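Local coordinates for protein acyl-coenzyme A oxidase (Caenorhabditis elegans, PDB 5K3H) that catalyses the FAD-dependent first step of peroxisomal beta-oxidation, desaturating acyl-CoAs to (2E)-enoyl-CoAs while oxygen is turned into hydrogen peroxide, at residues B[392-397]-B[541-546]; B[477-482]-B[491-496]; B[442-447]-B[536-541]. One frame throughout, in Å; residues are numbered along the deposited sequence.

Contact 1: B[392-397]-B[541-546]; sequences SVVTHQ and LFIVEA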
# COMPACT_ATOMS: atom_id res chain seq x y z
N SER B 392 -16.03 3.97 -3.34
CA SER B 392 -15.36 2.80 -2.80
C SER B 392 -14.47 2.13 -3.85
O SER B 392 -13.30 1.82 -3.58
CB SER B 392 -16.39 1.81 -2.25
OG SER B 392 -15.76 0.62 -1.82
N VAL B 393 -15.01 1.88 -5.05
CA VAL B 393 -14.28 1.13 -6.06
C VAL B 393 -13.15 1.97 -6.65
O VAL B 393 -12.04 1.48 -6.90
CB VAL B 393 -15.24 0.61 -7.16
CG1 VAL B 393 -14.46 0.04 -8.36
CG2 VAL B 393 -16.20 -0.39 -6.58
N VAL B 394 -13.42 3.24 -6.95
CA VAL B 394 -12.38 4.08 -7.54
C VAL B 394 -11.21 4.25 -6.56
O VAL B 394 -10.04 4.22 -6.96
CB VAL B 394 -12.97 5.44 -7.96
CG1 VAL B 394 -11.86 6.41 -8.32
CG2 VAL B 394 -14.00 5.27 -9.10
N THR B 395 -11.50 4.42 -5.28
CA THR B 395 -10.42 4.60 -4.32
C THR B 395 -9.58 3.33 -4.18
O THR B 395 -8.35 3.40 -4.08
CB THR B 395 -10.98 5.02 -2.97
OG1 THR B 395 -11.66 6.27 -3.14
CG2 THR B 395 -9.86 5.15 -1.93
N HIS B 396 -10.24 2.18 -4.15
CA HIS B 396 -9.52 0.91 -4.05
C HIS B 396 -8.71 0.64 -5.30
O HIS B 396 -7.53 0.31 -5.21
CB HIS B 396 -10.50 -0.23 -3.78
CG HIS B 396 -9.88 -1.59 -3.91
ND1 HIS B 396 -9.15 -2.18 -2.89
CD2 HIS B 396 -9.88 -2.47 -4.94
CE1 HIS B 396 -8.71 -3.36 -3.30
NE2 HIS B 396 -9.14 -3.56 -4.53
N GLN B 397 -9.33 0.79 -6.48
CA GLN B 397 -8.63 0.55 -7.74
C GLN B 397 -7.54 1.58 -8.01
O GLN B 397 -6.53 1.25 -8.65
CB GLN B 397 -9.61 0.54 -8.90
CG GLN B 397 -10.48 -0.68 -8.88
CD GLN B 397 -11.24 -0.86 -10.15
OE1 GLN B 397 -11.16 -0.05 -11.06
NE2 GLN B 397 -12.04 -1.91 -10.19
N LEU B 541 -19.30 -1.99 -14.01
CA LEU B 541 -20.05 -1.94 -15.26
C LEU B 541 -20.34 -0.50 -15.68
O LEU B 541 -20.20 -0.15 -16.86
CB LEU B 541 -21.35 -2.74 -15.13
CG LEU B 541 -22.46 -2.41 -16.14
CD1 LEU B 541 -22.04 -2.83 -17.56
CD2 LEU B 541 -23.75 -3.10 -15.71
N PHE B 542 -20.75 0.35 -14.73
CA PHE B 542 -20.98 1.76 -15.02
C PHE B 542 -19.74 2.43 -15.59
O PHE B 542 -19.81 3.19 -16.55
CB PHE B 542 -21.43 2.53 -13.78
CG PHE B 542 -21.62 4.00 -14.04
CD1 PHE B 542 -22.79 4.46 -14.62
CD2 PHE B 542 -20.60 4.91 -13.77
CE1 PHE B 542 -22.96 5.81 -14.88
CE2 PHE B 542 -20.77 6.26 -14.03
CZ PHE B 542 -21.95 6.71 -14.58
N ILE B 543 -18.58 2.17 -14.97
CA ILE B 543 -17.35 2.81 -15.40
C ILE B 543 -17.02 2.45 -16.85
O ILE B 543 -16.68 3.32 -17.66
CB ILE B 543 -16.21 2.44 -14.44
CG1 ILE B 543 -16.46 3.04 -13.05
CG2 ILE B 543 -14.85 2.90 -14.98
CD1 ILE B 543 -15.67 2.39 -11.93
N VAL B 544 -17.15 1.16 -17.21
CA VAL B 544 -16.94 0.73 -18.59
C VAL B 544 -17.89 1.45 -19.54
O VAL B 544 -17.50 1.87 -20.64
CB VAL B 544 -17.08 -0.80 -18.71
CG1 VAL B 544 -17.04 -1.20 -20.18
CG2 VAL B 544 -16.02 -1.51 -17.89
N GLU B 545 -19.18 1.53 -19.18
CA GLU B 545 -20.15 2.15 -20.09
C GLU B 545 -19.88 3.64 -20.28
O GLU B 545 -20.06 4.17 -21.39
CB GLU B 545 -21.58 1.94 -19.59
CG GLU B 545 -22.06 0.50 -19.63
CD GLU B 545 -23.57 0.37 -19.48
OE1 GLU B 545 -24.32 0.77 -20.40
OE2 GLU B 545 -24.03 -0.14 -18.44
N ALA B 546 -19.47 4.35 -19.22
CA ALA B 546 -19.14 5.76 -19.38
C ALA B 546 -17.91 5.95 -20.26
O ALA B 546 -17.87 6.84 -21.12
CB ALA B 546 -18.94 6.41 -18.02

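Contact 2: B[477-482]-B[491-496]; sequences TSLIDR and YIKTFQ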
# COMPACT_ATOMS: atom_id res chain seq x y z
N THR B 477 -25.22 -17.20 -24.32
CA THR B 477 -23.79 -17.10 -24.02
C THR B 477 -23.31 -15.69 -24.36
O THR B 477 -24.02 -14.90 -24.99
CB THR B 477 -22.95 -18.07 -24.85
OG1 THR B 477 -23.14 -17.78 -26.25
CG2 THR B 477 -23.34 -19.52 -24.56
N SER B 478 -22.06 -15.44 -24.04
CA SER B 478 -21.43 -14.21 -24.47
C SER B 478 -21.12 -14.33 -25.95
O SER B 478 -20.83 -15.42 -26.45
CB SER B 478 -20.15 -13.93 -23.68
OG SER B 478 -19.50 -12.75 -24.14
N LEU B 479 -21.21 -13.22 -26.68
CA LEU B 479 -20.94 -13.24 -28.11
C LEU B 479 -19.58 -12.64 -28.42
O LEU B 479 -19.33 -12.21 -29.55
CB LEU B 479 -22.07 -12.53 -28.88
CG LEU B 479 -23.49 -13.15 -28.82
CD1 LEU B 479 -24.54 -12.33 -29.56
CD2 LEU B 479 -23.48 -14.56 -29.39
N ILE B 480 -18.68 -12.63 -27.44
CA ILE B 480 -17.32 -12.17 -27.68
C ILE B 480 -16.61 -13.21 -28.54
O ILE B 480 -16.58 -14.41 -28.20
CB ILE B 480 -16.61 -11.95 -26.33
CG1 ILE B 480 -17.16 -10.71 -25.62
CG2 ILE B 480 -15.10 -11.86 -26.52
CD1 ILE B 480 -16.60 -10.55 -24.21
N ASP B 481 -16.06 -12.77 -29.66
CA ASP B 481 -15.34 -13.62 -30.61
C ASP B 481 -16.28 -14.60 -31.30
O ASP B 481 -15.86 -15.70 -31.70
CB ASP B 481 -14.18 -14.38 -29.94
CG ASP B 481 -13.24 -15.04 -30.97
OD1 ASP B 481 -13.06 -14.44 -32.05
OD2 ASP B 481 -12.70 -16.16 -30.71
N ARG B 482 -17.56 -14.25 -31.40
CA ARG B 482 -18.54 -15.08 -32.07
C ARG B 482 -19.34 -14.30 -33.07
O ARG B 482 -20.11 -14.88 -33.83
CB ARG B 482 -19.51 -15.71 -31.06
CG ARG B 482 -18.83 -16.44 -29.96
CD ARG B 482 -19.83 -17.23 -29.19
NE ARG B 482 -20.04 -18.56 -29.76
CZ ARG B 482 -20.95 -19.42 -29.29
NH1 ARG B 482 -21.73 -19.08 -28.27
NH2 ARG B 482 -21.08 -20.61 -29.85
N TYR B 491 -18.73 -6.92 -24.98
CA TYR B 491 -18.14 -6.83 -23.65
C TYR B 491 -19.09 -6.17 -22.66
O TYR B 491 -19.20 -6.60 -21.50
CB TYR B 491 -16.81 -6.06 -23.69
CG TYR B 491 -15.67 -6.82 -24.32
CD1 TYR B 491 -15.49 -6.80 -25.69
CD2 TYR B 491 -14.78 -7.55 -23.54
CE1 TYR B 491 -14.44 -7.52 -26.30
CE2 TYR B 491 -13.72 -8.27 -24.12
CZ TYR B 491 -13.55 -8.25 -25.51
OH TYR B 491 -12.50 -8.95 -26.09
N ILE B 492 -19.73 -5.08 -23.07
CA ILE B 492 -20.69 -4.42 -22.19
C ILE B 492 -21.82 -5.38 -21.82
O ILE B 492 -22.16 -5.54 -20.64
CB ILE B 492 -21.20 -3.12 -22.85
CG1 ILE B 492 -20.04 -2.11 -22.93
CG2 ILE B 492 -22.30 -2.51 -22.03
CD1 ILE B 492 -20.39 -0.77 -23.58
N LYS B 493 -22.37 -6.09 -22.81
CA LYS B 493 -23.43 -7.05 -22.51
C LYS B 493 -22.95 -8.17 -21.60
O LYS B 493 -23.75 -8.72 -20.82
CB LYS B 493 -24.02 -7.66 -23.79
CG LYS B 493 -24.81 -6.68 -24.62
CD LYS B 493 -25.69 -7.43 -25.59
CE LYS B 493 -24.86 -8.32 -26.51
NZ LYS B 493 -25.63 -9.51 -27.02
N THR B 494 -21.67 -8.54 -21.69
CA THR B 494 -21.13 -9.59 -20.83
C THR B 494 -20.97 -9.09 -19.39
O THR B 494 -21.30 -9.82 -18.44
CB THR B 494 -19.80 -10.08 -21.42
OG1 THR B 494 -20.06 -10.61 -22.72
CG2 THR B 494 -19.16 -11.16 -20.58
N PHE B 495 -20.49 -7.85 -19.20
CA PHE B 495 -20.46 -7.26 -17.85
C PHE B 495 -21.87 -7.08 -17.28
O PHE B 495 -22.09 -7.26 -16.08
CB PHE B 495 -19.75 -5.90 -17.87
CG PHE B 495 -18.27 -5.97 -18.08
CD1 PHE B 495 -17.46 -6.58 -17.15
CD2 PHE B 495 -17.69 -5.39 -19.19
CE1 PHE B 495 -16.12 -6.64 -17.31
CE2 PHE B 495 -16.32 -5.45 -19.38
CZ PHE B 495 -15.53 -6.07 -18.44
N GLN B 496 -22.82 -6.70 -18.13
CA GLN B 496 -24.19 -6.58 -17.65
C GLN B 496 -24.70 -7.92 -17.15
O GLN B 496 -25.31 -8.01 -16.07
CB GLN B 496 -25.08 -6.01 -18.76
CG GLN B 496 -24.90 -4.52 -18.95
CD GLN B 496 -25.70 -3.93 -20.12
OE1 GLN B 496 -26.16 -4.65 -20.99
NE2 GLN B 496 -25.82 -2.60 -20.14
O HOH W 1 -24.57 -11.84 -24.91

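Contact 3: B[442-447]-B[536-541]; sequences LQLARY and RLHTRL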
# COMPACT_ATOMS: atom_id res chain seq x y z
N LEU B 442 -22.32 -1.40 0.96
CA LEU B 442 -23.56 -2.01 1.42
C LEU B 442 -24.75 -1.04 1.30
O LEU B 442 -25.90 -1.49 1.20
CB LEU B 442 -23.34 -2.56 2.84
CG LEU B 442 -22.56 -3.90 2.95
CD1 LEU B 442 -22.21 -4.27 4.37
CD2 LEU B 442 -23.35 -5.05 2.36
N GLN B 443 -24.51 0.27 1.24
CA GLN B 443 -25.57 1.20 0.87
C GLN B 443 -26.03 1.00 -0.58
O GLN B 443 -27.23 1.04 -0.87
CB GLN B 443 -25.08 2.62 1.08
CG GLN B 443 -26.03 3.69 0.61
CD GLN B 443 -25.59 5.03 1.12
OE1 GLN B 443 -25.64 6.04 0.40
NE2 GLN B 443 -25.10 5.06 2.36
N LEU B 444 -25.09 0.80 -1.51
CA LEU B 444 -25.47 0.41 -2.87
C LEU B 444 -26.15 -0.96 -2.87
O LEU B 444 -27.09 -1.20 -3.63
CB LEU B 444 -24.24 0.42 -3.79
CG LEU B 444 -24.33 -0.13 -5.22
CD1 LEU B 444 -25.47 0.50 -6.02
CD2 LEU B 444 -23.00 0.09 -5.94
N ALA B 445 -25.67 -1.87 -2.02
CA ALA B 445 -26.27 -3.20 -1.95
C ALA B 445 -27.76 -3.15 -1.62
O ALA B 445 -28.55 -3.90 -2.20
CB ALA B 445 -25.55 -4.06 -0.91
N ARG B 446 -28.16 -2.28 -0.68
CA ARG B 446 -29.57 -2.14 -0.33
C ARG B 446 -30.40 -1.74 -1.55
O ARG B 446 -31.48 -2.29 -1.78
CB ARG B 446 -29.75 -1.13 0.81
CG ARG B 446 -29.18 -1.60 2.15
CD ARG B 446 -29.88 -0.97 3.35
NE ARG B 446 -29.53 -1.65 4.61
CZ ARG B 446 -30.13 -2.75 5.08
NH1 ARG B 446 -31.14 -3.32 4.42
NH2 ARG B 446 -29.73 -3.30 6.22
N TYR B 447 -29.87 -0.81 -2.35
CA TYR B 447 -30.55 -0.36 -3.55
C TYR B 447 -30.60 -1.45 -4.62
O TYR B 447 -31.59 -1.55 -5.35
CB TYR B 447 -29.86 0.90 -4.07
CG TYR B 447 -30.38 1.38 -5.40
CD1 TYR B 447 -31.62 1.96 -5.49
CD2 TYR B 447 -29.59 1.29 -6.54
CE1 TYR B 447 -32.10 2.41 -6.70
CE2 TYR B 447 -30.04 1.74 -7.75
CZ TYR B 447 -31.31 2.31 -7.82
OH TYR B 447 -31.79 2.76 -9.02
N ARG B 536 -19.88 -3.96 -6.40
CA ARG B 536 -18.66 -3.69 -7.16
C ARG B 536 -18.84 -3.99 -8.65
O ARG B 536 -18.39 -3.21 -9.51
CB ARG B 536 -17.50 -4.52 -6.59
CG ARG B 536 -17.06 -4.09 -5.21
CD ARG B 536 -15.70 -4.69 -4.84
NE ARG B 536 -15.47 -4.65 -3.40
CZ ARG B 536 -15.67 -5.67 -2.58
NH1 ARG B 536 -16.08 -6.82 -3.08
NH2 ARG B 536 -15.46 -5.54 -1.27
N LEU B 537 -19.43 -5.13 -8.99
CA LEU B 537 -19.62 -5.44 -10.41
C LEU B 537 -20.50 -4.40 -11.07
O LEU B 537 -20.25 -3.97 -12.20
CB LEU B 537 -20.20 -6.85 -10.55
CG LEU B 537 -19.27 -8.01 -10.14
CD1 LEU B 537 -20.03 -9.30 -10.06
CD2 LEU B 537 -18.09 -8.15 -11.12
N HIS B 538 -21.54 -3.96 -10.38
CA HIS B 538 -22.42 -2.93 -10.92
C HIS B 538 -21.66 -1.63 -11.13
O HIS B 538 -21.78 -0.98 -12.19
CB HIS B 538 -23.59 -2.76 -9.95
CG HIS B 538 -24.46 -1.58 -10.25
ND1 HIS B 538 -25.49 -1.64 -11.17
CD2 HIS B 538 -24.49 -0.34 -9.72
CE1 HIS B 538 -26.10 -0.47 -11.21
NE2 HIS B 538 -25.52 0.34 -10.33
N THR B 539 -20.82 -1.25 -10.15
CA THR B 539 -20.05 -0.02 -10.25
C THR B 539 -19.03 -0.10 -11.38
O THR B 539 -18.91 0.84 -12.17
CB THR B 539 -19.37 0.26 -8.90
OG1 THR B 539 -20.37 0.33 -7.87
CG2 THR B 539 -18.60 1.57 -8.95
N ARG B 540 -18.32 -1.23 -11.49
CA ARG B 540 -17.38 -1.43 -12.59
C ARG B 540 -18.10 -1.43 -13.94
O ARG B 540 -17.55 -0.93 -14.94
CB ARG B 540 -16.58 -2.72 -12.38
CG ARG B 540 -15.71 -2.66 -11.12
CD ARG B 540 -15.05 -3.97 -10.75
NE ARG B 540 -13.92 -4.30 -11.61
CZ ARG B 540 -13.08 -5.30 -11.38
NH1 ARG B 540 -13.23 -6.07 -10.32
NH2 ARG B 540 -12.07 -5.54 -12.20
N LEU B 541 -19.30 -1.99 -14.01
CA LEU B 541 -20.05 -1.94 -15.26
C LEU B 541 -20.34 -0.50 -15.68
O LEU B 541 -20.20 -0.15 -16.86
CB LEU B 541 -21.35 -2.74 -15.13
CG LEU B 541 -22.46 -2.41 -16.14
CD1 LEU B 541 -22.04 -2.83 -17.56
CD2 LEU B 541 -23.75 -3.10 -15.71

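Contact 1: B[392-397]-B[541-546]
Ile543 reaches out of helix 520-553 to the neighbouring valines Val393 and Val394 of helix 382-408, and its terminal methyl makes both contacts. The side chain leaves the backbone toward the other helix. CB itself lies too far back to touch: it is 6.4 Å from Val394 CG2. CG1 stands beside the backbone N (chi1 -67°) and has come to within 5.2 Å of Val394 CG2. CD1 then continues the chain in an extended line (chi2 162°) and comes to rest against two methyls. Val393 CG1 is 4.4 Å from Ile543 CD1, and Val394 CG2 is also 4.4 Å from Ile543 CD1, so one methyl is shared about evenly between two valines. The branch methyl CG2 stays well behind this tip and does not meet the valines. Ala353 of helix 338-367 also packs against Ile543, which places a third helix beside the same side chain. No hydrogen bond crosses, and the backbones stay apart, with 9.4 Å between Val394 CA and Ile543 CA. The contact is therefore light and wholly apolar, made of branched side chains buried in the protein interior. Within the helical part of the fold it joins the C-alpha1 domain to the C-terminal acyl-CoA oxidase region; Val393 and Val394 belong to the same turns that supply Ser392 and His396 to the ATP site shared between subunits.

Contact 2: B[477-482]-B[491-496]
Ile480 lies across the ring of Tyr491 at about a right angle, its CD1 methyl over one face in a CH-pi contact. CD1 sits 3.7 Å from the ring centroid of Tyr491, 16° off the normal, and is displaced toward the rim on the CD2 side. The second branch, CG2, passes 3.9 Å from Tyr491 OH, so the two methyls of Ile480 follow the length of the phenol. That hydroxyl is hydrogen-bonded to Asn572, which fixes the far end of the ring. Beside this apolar pair, two hydroxyls meet: Ser478 OG donates to Thr494 OG1 over a short 2.6 Å. Ser478 holds its OG anti to the backbone N (chi1 178°), pointing it at the helix, while Thr494 OG1 is in turn hydrogen-bonded to the Glu490 carbonyl one helical turn earlier. Ser478 OG also accepts a bond from Ile480 N (3.4 Å) in the pattern of an ST turn, though the bond is weak. On the outer flank, Leu479 CD1 approaches Lys493 NZ obliquely at 3.9 Å. The ammonium is paired with Glu475 and Glu490, and a water within 3.1 Å of Thr477 O accepts only a weak bond from Lys493 NZ. Gln592 of helix 590-616 steadies the loop from behind, through the carbonyls of Ser478 and Ile480. Residues 479-482 form a type II beta-turn, with Asp481 in the left-handed region; the whole is a connecting loop between helices 437-456 and 489-515 that folds back onto the opening turns of the second helix.

Contact 3: B[442-447]-B[536-541]
Leu444 of helix 437-456 inserts its forked end between His538 and Thr539, consecutive residues of helix 520-553. Two kinds of neighbour meet that fork. The first is the imidazole: Leu444 CD1 lies 3.9 Å from His538 CD2, and the other methyl, CD2, lies 4.1 Å from the same ring carbon, so His538 offers a C-H corner rather than a nitrogen. CD1 comes at the ring obliquely. CG of His538 is anti to its backbone N (chi1 170°), which swings the imidazole toward helix 437-456 and into the reach of the leucine. The second is the threonine: Leu444 CD2 rests 3.3 Å from Thr539 OG1, a close approach of a methyl to a hydroxyl oxygen. With chi1 at 172° the fork of Leu444 is carried out toward helix 520-553, CD1 nearest the imidazole and CD2 nearest the hydroxyl. Such helix-to-helix packing belongs to the helical C-terminal region of the acyl-CoA oxidase fold, and it lies next to the ATP site shared between the two subunits, since Arg536, one of the residues of that site, begins the same stretch of helix. The polar atoms find their partners outside the two segments. His538 ND1 is hydrogen-bonded to Tyr469 OH, which helps set the rotation of the ring. Thr539 OG1 is hydrogen-bonded to the Ser535 carbonyl one turn back, so the hydroxyl is satisfied within its own helix although it is pressed against a methyl. Arg540, on helix 520-553, forms salt bridges with Glu574 and Asp577; on helix 437-456, Tyr447 OH is hydrogen-bonded to Asp382 of helix 382-408.

Contacts 1 and 3 both use helix 520-553, share Leu541 and lie about 10 Å apart between centres. Val393 bridges them, its CG2 lying 3.9 Å from Thr539 CG2. All three contacts are buried. Contact 1 is the innermost, about 12 Å from the centre of the chain, and purely aliphatic; contact 3, at 18 Å, mixes methyls with an imidazole and a hydroxyl. Contact 2, at 31 Å, lies farthest out and joins a loop to a helix, with a hydroxyl bond, a CH-pi contact and a partly exposed edge at Leu479 and Lys493. It is tied to the others through Leu541, whose CD1 is 3.6 Å from Gln496 CG.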